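Local coordinates for DegV family protein (PDB 2DT8) that binds a fatty acid, here palmitic acid, and a zinc ion, as a member of the DegV family, at residues F154-V159 / E209-A214; A227-S232 / Y273-Y278. All blocks are in the same frame, centred on the assembly; numbering follows the deposited sequence.

Interaction 1 (F154-V159 / E209-A214). With PLM (palmitic acid), chain C.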
loop_
_atom_site.group_PDB
_atom_site.type_symbol
_atom_site.label_atom_id
_atom_site.label_comp_id
_atom_site.label_asym_id
_atom_site.label_seq_id
_atom_site.Cartn_x
_atom_site.Cartn_y
_atom_site.Cartn_z
ATOM N N PHE A 154 -4.253 6.556 8.978
ATOM C CA PHE A 154 -5.623 6.202 8.685
ATOM C C PHE A 154 -5.737 5.430 7.387
ATOM O O PHE A 154 -5.006 5.701 6.443
ATOM C CB PHE A 154 -6.439 7.489 8.550
ATOM C CG PHE A 154 -7.877 7.264 8.222
ATOM C CD1 PHE A 154 -8.788 7.000 9.233
ATOM C CD2 PHE A 154 -8.321 7.299 6.899
ATOM C CE1 PHE A 154 -10.134 6.778 8.939
ATOM C CE2 PHE A 154 -9.664 7.075 6.601
ATOM C CZ PHE A 154 -10.565 6.817 7.621
ATOM N N VAL A 155 -6.642 4.460 7.367
ATOM C CA VAL A 155 -6.926 3.724 6.145
ATOM C C VAL A 155 -8.309 3.093 6.168
ATOM O O VAL A 155 -8.727 2.497 7.160
ATOM C CB VAL A 155 -5.865 2.618 5.818
ATOM C CG1 VAL A 155 -5.648 1.689 7.010
ATOM C CG2 VAL A 155 -6.328 1.812 4.586
ATOM N N ARG A 156 -9.038 3.286 5.071
ATOM C CA ARG A 156 -10.343 2.674 4.888
ATOM C C ARG A 156 -10.454 2.309 3.424
ATOM O O ARG A 156 -9.994 3.048 2.554
ATOM C CB ARG A 156 -11.488 3.636 5.221
ATOM C CG ARG A 156 -11.736 3.856 6.702
ATOM C CD ARG A 156 -12.195 2.586 7.404
ATOM N NE ARG A 156 -12.560 2.846 8.801
ATOM C CZ ARG A 156 -11.686 3.025 9.788
ATOM N NH1 ARG A 156 -10.382 2.976 9.554
ATOM N NH2 ARG A 156 -12.116 3.257 11.026
ATOM N N PHE A 157 -11.053 1.162 3.150
ATOM C CA PHE A 157 -11.282 0.774 1.766
ATOM C C PHE A 157 -12.463 -0.169 1.674
ATOM O O PHE A 157 -12.898 -0.750 2.671
ATOM C CB PHE A 157 -10.034 0.132 1.119
ATOM C CG PHE A 157 -9.648 -1.217 1.679
ATOM C CD1 PHE A 157 -8.944 -1.323 2.882
ATOM C CD2 PHE A 157 -9.934 -2.383 0.970
ATOM C CE1 PHE A 157 -8.523 -2.575 3.358
ATOM C CE2 PHE A 157 -9.520 -3.637 1.438
ATOM C CZ PHE A 157 -8.810 -3.733 2.641
ATOM N N SER A 158 -13.017 -0.272 0.471
ATOM C CA SER A 158 -14.118 -1.189 0.208
ATOM C C SER A 158 -13.714 -2.010 -1.013
ATOM O O SER A 158 -12.778 -1.649 -1.739
ATOM C CB SER A 158 -15.408 -0.415 -0.062
ATOM O OG SER A 158 -16.526 -1.290 -0.129
ATOM N N VAL A 159 -14.411 -3.128 -1.220
ATOM C CA VAL A 159 -14.145 -4.043 -2.329
ATOM C C VAL A 159 -15.472 -4.561 -2.869
ATOM O O VAL A 159 -16.471 -4.576 -2.151
ATOM C CB VAL A 159 -13.298 -5.258 -1.865
ATOM C CG1 VAL A 159 -11.907 -4.805 -1.461
ATOM C CG2 VAL A 159 -13.969 -5.950 -0.678
ATOM N N GLU A 209 -20.083 7.430 3.243
ATOM C CA GLU A 209 -20.413 8.241 4.410
ATOM C C GLU A 209 -19.757 7.675 5.672
ATOM O O GLU A 209 -19.264 8.400 6.525
ATOM C CB GLU A 209 -21.939 8.401 4.527
ATOM C CG GLU A 209 -22.537 9.061 3.281
ATOM C CD GLU A 209 -24.043 9.271 3.333
ATOM O OE1 GLU A 209 -24.741 8.508 4.028
ATOM O OE2 GLU A 209 -24.528 10.198 2.651
ATOM N N GLU A 210 -19.788 6.365 5.718
ATOM C CA GLU A 210 -19.195 5.684 6.851
ATOM C C GLU A 210 -17.669 5.802 6.864
ATOM O O GLU A 210 -17.051 6.098 7.879
ATOM C CB GLU A 210 -19.474 4.112 6.857
ATOM C CG GLU A 210 -18.657 3.234 7.810
ATOM C CD GLU A 210 -18.719 3.695 9.262
ATOM O OE1 GLU A 210 -19.783 4.192 9.691
ATOM O OE2 GLU A 210 -17.704 3.546 9.981
ATOM N N ILE A 211 -17.123 5.965 5.701
ATOM C CA ILE A 211 -15.681 6.091 5.623
ATOM C C ILE A 211 -15.301 7.541 6.022
ATOM O O ILE A 211 -14.359 7.787 6.780
ATOM C CB ILE A 211 -15.070 5.862 4.149
ATOM C CG1 ILE A 211 -15.086 4.363 3.835
ATOM C CG2 ILE A 211 -13.653 6.433 4.007
ATOM C CD1 ILE A 211 -14.743 4.046 2.386
ATOM N N LEU A 212 -16.185 8.513 5.628
ATOM C CA LEU A 212 -15.896 9.908 5.971
ATOM C C LEU A 212 -16.163 10.171 7.463
ATOM O O LEU A 212 -15.456 10.967 8.094
ATOM C CB LEU A 212 -16.733 10.855 5.104
ATOM C CG LEU A 212 -16.353 12.335 5.190
ATOM C CD1 LEU A 212 -15.061 12.601 4.428
ATOM C CD2 LEU A 212 -17.482 13.171 4.626
ATOM N N LYS A 213 -17.084 9.416 8.005
ATOM C CA LYS A 213 -17.354 9.517 9.433
ATOM C C LYS A 213 -16.102 9.078 10.199
ATOM O O LYS A 213 -15.672 9.748 11.140
ATOM C CB LYS A 213 -18.539 8.620 9.815
ATOM C CG LYS A 213 -18.795 8.547 11.318
ATOM C CD LYS A 213 -19.960 7.610 11.643
ATOM C CE LYS A 213 -20.135 7.437 13.148
ATOM N NZ LYS A 213 -21.281 6.533 13.476
ATOM N N ALA A 214 -15.526 7.950 9.795
ATOM C CA ALA A 214 -14.322 7.429 10.441
ATOM C C ALA A 214 -13.164 8.405 10.262
ATOM O O ALA A 214 -12.384 8.640 11.190
ATOM C CB ALA A 214 -13.953 6.072 9.850
HETATM C C1 PLM C . 3.169 -11.566 -2.020
HETATM O O1 PLM C . 4.055 -11.685 -1.028
HETATM O O2 PLM C . 2.985 -12.498 -2.773
HETATM C C2 PLM C . 2.400 -10.272 -2.192
HETATM C C3 PLM C . 1.181 -10.289 -1.263
HETATM C C4 PLM C . 0.354 -9.014 -1.451
HETATM C C5 PLM C . -0.828 -9.041 -0.483
HETATM C C6 PLM C . -1.619 -7.737 -0.578
HETATM C C7 PLM C . -2.804 -7.816 0.363
HETATM C C8 PLM C . -3.487 -6.471 0.444
HETATM C C9 PLM C . -4.446 -6.499 1.633
HETATM C CA PLM C . -5.549 -5.481 1.425
HETATM C CB PLM C . -5.046 -4.138 1.920
HETATM C CC PLM C . -4.831 -3.223 0.728
HETATM C CD PLM C . -5.639 -1.954 0.931
HETATM C CE PLM C . -5.571 -1.116 -0.343
HETATM C CF PLM C . -6.472 0.119 -0.200
HETATM C CG PLM C . -5.763 1.179 0.643
HETATM O O HOH W 1 -15.285 2.660 9.234
#
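Two side chains of strand 154-158, Phe154 and Arg156, lean on the flank of the helix at 209-214, where both meet Ala214. The methyl of Ala214 lies in the plane of the Phe154 ring, at its edge, with CE1 4.0 Å from Ala214 CB. From the arginine side, NH2 of Arg156 comes within 3.6 Å of the same Ala214 CB, while CE1 of Phe154 sits over one face of the guanidinium. About a turn earlier on the helix, the Arg156 and Ile211 side chains run alongside each other head to tail, Arg156 CB 3.7 Å from Ile211 CG2. The arginine chain bends at chi2 (-65°), which turns its head back toward its own strand, where NH1 donates to Val155 O at 2.9 Å, from above the carbonyl plane but within the guanidinium plane. At the guanidinium edge, NE donates a hydrogen bond to a water that in turn donates to Glu210 OE2, so the opposite charges are bridged rather than in direct contact. Phe157 points away from the helix, its ring face under CD of the palmitate. This is helix-on-sheet packing in an alpha/beta layer, with strand and helix nearly antiparallel (174°) and the lipid on the far side.

Interaction 2 (A227-S232 / Y273-Y278). With PLM (palmitic acid), chain C.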
loop_
_atom_site.group_PDB
_atom_site.type_symbol
_atom_site.label_atom_id
_atom_site.label_comp_id
_atom_site.label_asym_id
_atom_site.label_seq_id
_atom_site.Cartn_x
_atom_site.Cartn_y
_atom_site.Cartn_z
ATOM N N ALA A 227 -3.498 12.859 2.133
ATOM C CA ALA A 227 -4.293 11.686 1.800
ATOM C C ALA A 227 -3.862 11.049 0.478
ATOM O O ALA A 227 -3.430 11.716 -0.452
ATOM C CB ALA A 227 -5.759 12.061 1.749
ATOM N N TYR A 228 -4.052 9.717 0.450
ATOM C CA TYR A 228 -3.633 9.004 -0.741
ATOM C C TYR A 228 -4.792 8.051 -1.167
ATOM O O TYR A 228 -5.147 7.118 -0.458
ATOM C CB TYR A 228 -2.341 8.212 -0.412
ATOM C CG TYR A 228 -1.290 9.184 -0.009
ATOM C CD1 TYR A 228 -1.259 9.673 1.293
ATOM C CD2 TYR A 228 -0.350 9.634 -0.937
ATOM C CE1 TYR A 228 -0.297 10.598 1.669
ATOM C CE2 TYR A 228 0.607 10.566 -0.565
ATOM C CZ TYR A 228 0.632 11.052 0.729
ATOM O OH TYR A 228 1.576 11.987 1.105
ATOM N N PHE A 229 -5.331 8.365 -2.359
ATOM C CA PHE A 229 -6.477 7.595 -2.800
ATOM C C PHE A 229 -6.089 6.506 -3.792
ATOM O O PHE A 229 -5.217 6.698 -4.635
ATOM C CB PHE A 229 -7.492 8.547 -3.450
ATOM C CG PHE A 229 -8.046 9.559 -2.492
ATOM C CD1 PHE A 229 -7.318 10.706 -2.171
ATOM C CD2 PHE A 229 -9.261 9.337 -1.866
ATOM C CE1 PHE A 229 -7.808 11.615 -1.232
ATOM C CE2 PHE A 229 -9.761 10.243 -0.924
ATOM C CZ PHE A 229 -9.028 11.383 -0.610
ATOM N N LEU A 230 -6.776 5.375 -3.686
ATOM C CA LEU A 230 -6.487 4.205 -4.507
ATOM C C LEU A 230 -7.743 3.533 -5.063
ATOM O O LEU A 230 -8.809 3.550 -4.459
ATOM C CB LEU A 230 -5.765 3.165 -3.641
ATOM C CG LEU A 230 -4.417 3.625 -3.077
ATOM C CD1 LEU A 230 -4.060 2.825 -1.831
ATOM C CD2 LEU A 230 -3.354 3.485 -4.164
ATOM N N TYR A 231 -7.557 2.992 -6.279
ATOM C CA TYR A 231 -8.667 2.275 -6.874
ATOM C C TYR A 231 -8.299 1.204 -7.905
ATOM O O TYR A 231 -7.178 1.129 -8.388
ATOM C CB TYR A 231 -9.567 3.219 -7.740
ATOM C CG TYR A 231 -8.793 3.703 -8.915
ATOM C CD1 TYR A 231 -7.913 4.772 -8.775
ATOM C CD2 TYR A 231 -8.954 3.101 -10.163
ATOM C CE1 TYR A 231 -7.196 5.232 -9.868
ATOM C CE2 TYR A 231 -8.244 3.567 -11.259
ATOM C CZ TYR A 231 -7.371 4.631 -11.116
ATOM O OH TYR A 231 -6.651 5.093 -12.200
ATOM N N SER A 232 -9.318 0.369 -8.180
ATOM C CA SER A 232 -9.088 -0.666 -9.169
ATOM C C SER A 232 -10.487 -0.605 -9.788
ATOM O O SER A 232 -11.494 -0.495 -9.100
ATOM C CB SER A 232 -8.930 -2.173 -8.670
ATOM O OG SER A 232 -10.135 -2.565 -8.012
ATOM N N TYR A 273 -11.614 0.492 -3.702
ATOM C CA TYR A 273 -11.367 1.930 -3.616
ATOM C C TYR A 273 -11.221 2.307 -2.155
ATOM O O TYR A 273 -11.728 1.614 -1.277
ATOM C CB TYR A 273 -12.499 2.751 -4.260
ATOM C CG TYR A 273 -13.842 2.629 -3.586
ATOM C CD1 TYR A 273 -14.715 1.584 -3.901
ATOM C CD2 TYR A 273 -14.251 3.563 -2.628
ATOM C CE1 TYR A 273 -15.947 1.476 -3.290
ATOM C CE2 TYR A 273 -15.484 3.458 -2.007
ATOM C CZ TYR A 273 -16.328 2.417 -2.340
ATOM O OH TYR A 273 -17.555 2.318 -1.735
ATOM N N GLY A 274 -10.511 3.397 -1.894
ATOM C CA GLY A 274 -10.338 3.831 -0.518
ATOM C C GLY A 274 -9.171 4.820 -0.521
ATOM O O GLY A 274 -8.763 5.336 -1.553
ATOM N N PHE A 275 -8.649 5.021 0.702
ATOM C CA PHE A 275 -7.555 5.965 0.819
ATOM C C PHE A 275 -6.773 5.783 2.121
ATOM O O PHE A 275 -7.283 5.289 3.118
ATOM C CB PHE A 275 -7.801 7.473 0.587
ATOM C CG PHE A 275 -8.625 8.030 1.710
ATOM C CD1 PHE A 275 -9.999 7.830 1.718
ATOM C CD2 PHE A 275 -8.019 8.766 2.715
ATOM C CE1 PHE A 275 -10.769 8.372 2.738
ATOM C CE2 PHE A 275 -8.798 9.305 3.736
ATOM C CZ PHE A 275 -10.172 9.110 3.753
ATOM N N TYR A 276 -5.488 6.164 2.021
ATOM C CA TYR A 276 -4.670 6.092 3.217
ATOM C C TYR A 276 -4.450 7.575 3.525
ATOM O O TYR A 276 -4.622 8.444 2.681
ATOM C CB TYR A 276 -3.271 5.539 2.783
ATOM C CG TYR A 276 -3.068 4.168 3.322
ATOM C CD1 TYR A 276 -2.618 3.995 4.628
ATOM C CD2 TYR A 276 -3.310 3.051 2.522
ATOM C CE1 TYR A 276 -2.420 2.719 5.134
ATOM C CE2 TYR A 276 -3.101 1.775 3.024
ATOM C CZ TYR A 276 -2.655 1.607 4.322
ATOM O OH TYR A 276 -2.465 0.339 4.837
ATOM N N ALA A 277 -4.072 7.795 4.797
ATOM C CA ALA A 277 -3.821 9.168 5.194
ATOM C C ALA A 277 -2.924 9.403 6.550
ATOM O O ALA A 277 -2.886 8.469 7.344
ATOM C CB ALA A 277 -5.066 10.122 5.522
ATOM N N TYR A 278 -2.208 10.510 6.697
ATOM C CA TYR A 278 -1.437 10.757 7.916
ATOM C C TYR A 278 -1.349 12.260 8.073
ATOM O O TYR A 278 -1.719 13.004 7.160
ATOM C CB TYR A 278 -0.030 10.141 7.888
ATOM C CG TYR A 278 0.977 10.824 6.996
ATOM C CD1 TYR A 278 1.077 10.488 5.646
ATOM C CD2 TYR A 278 1.852 11.786 7.506
ATOM C CE1 TYR A 278 2.019 11.085 4.829
ATOM C CE2 TYR A 278 2.802 12.397 6.689
ATOM C CZ TYR A 278 2.880 12.042 5.350
ATOM O OH TYR A 278 3.799 12.644 4.530
HETATM C C1 PLM C . 3.169 -11.566 -2.020
HETATM O O1 PLM C . 4.055 -11.685 -1.028
HETATM O O2 PLM C . 2.985 -12.498 -2.773
HETATM C C2 PLM C . 2.400 -10.272 -2.192
HETATM C C3 PLM C . 1.181 -10.289 -1.263
HETATM C C4 PLM C . 0.354 -9.014 -1.451
HETATM C C5 PLM C . -0.828 -9.041 -0.483
HETATM C C6 PLM C . -1.619 -7.737 -0.578
HETATM C C7 PLM C . -2.804 -7.816 0.363
HETATM C C8 PLM C . -3.487 -6.471 0.444
HETATM C C9 PLM C . -4.446 -6.499 1.633
HETATM C CA PLM C . -5.549 -5.481 1.425
HETATM C CB PLM C . -5.046 -4.138 1.920
HETATM C CC PLM C . -4.831 -3.223 0.728
HETATM C CD PLM C . -5.639 -1.954 0.931
HETATM C CE PLM C . -5.571 -1.116 -0.343
HETATM C CF PLM C . -6.472 0.119 -0.200
HETATM C CG PLM C . -5.763 1.179 0.643
HETATM O O HOH W 2 4.089 11.477 2.235
#
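The Phe229 and Phe275 rings run in the same direction, one from each of two neighbouring antiparallel strands of the mixed four-stranded sheet. Over one face of the Phe229 ring sits CB of Phe275, a CH-pi contact 3.8 Å from the ring centroid, and Phe229 CZ lies over a face of Phe275. The planes are tilted by 30° and offset, with little overlap. Phe275 also meets Ala227, while Val238 and Arg242 of helix 236-247 touch Phe229; an alanine in place of Phe229 would probably open a gap beside Phe275 and take a packing partner from Val238 and Arg242. The other sheet face carries Tyr228, Leu230 and Tyr276. Tyr276 O lies at the edge of the Tyr228 ring, and Leu230 CD1 at that of Tyr276. Leu230 and the Tyr276 ring both reach the lipid tail: its CG is 3.4 Å from Leu230 CD1 and 3.6 Å from Tyr276 CD2. A side chain at Gly274 would collide with the preceding carbonyl. Gly274 pairs with Leu230, whose N donates to Gly274 O at 2.9 Å, nearly straight at 171°. Tyr278 OH bonds to Arg226, and one water, in the plane of the Tyr278 ring, joins it to Tyr228 OH, 2.8 Å from the latter.

Both contacts belong to one four-stranded mixed sheet, with their centres about 10 Å apart. Strand 154-158 of interaction 1 is an edge strand of it within this chain, and it runs antiparallel to strand 273-279, the second strand of interaction 2; the probable hydrogen bonds Phe154 O to Ala277 N and Ser158 N to Tyr273 O join the two directly. Along the chain they come in series: interaction 1 closes before interaction 2 opens, and helix 204-219 is followed, after a short loop, by strand 225-231. The sheet has helices 204-219 and 236-247 on one face, and on the other helix 120-135 and the methyl end of the palmitate, touched from both contacts, consistent with this sheet forming the floor for the tail end of the fatty-acid pocket.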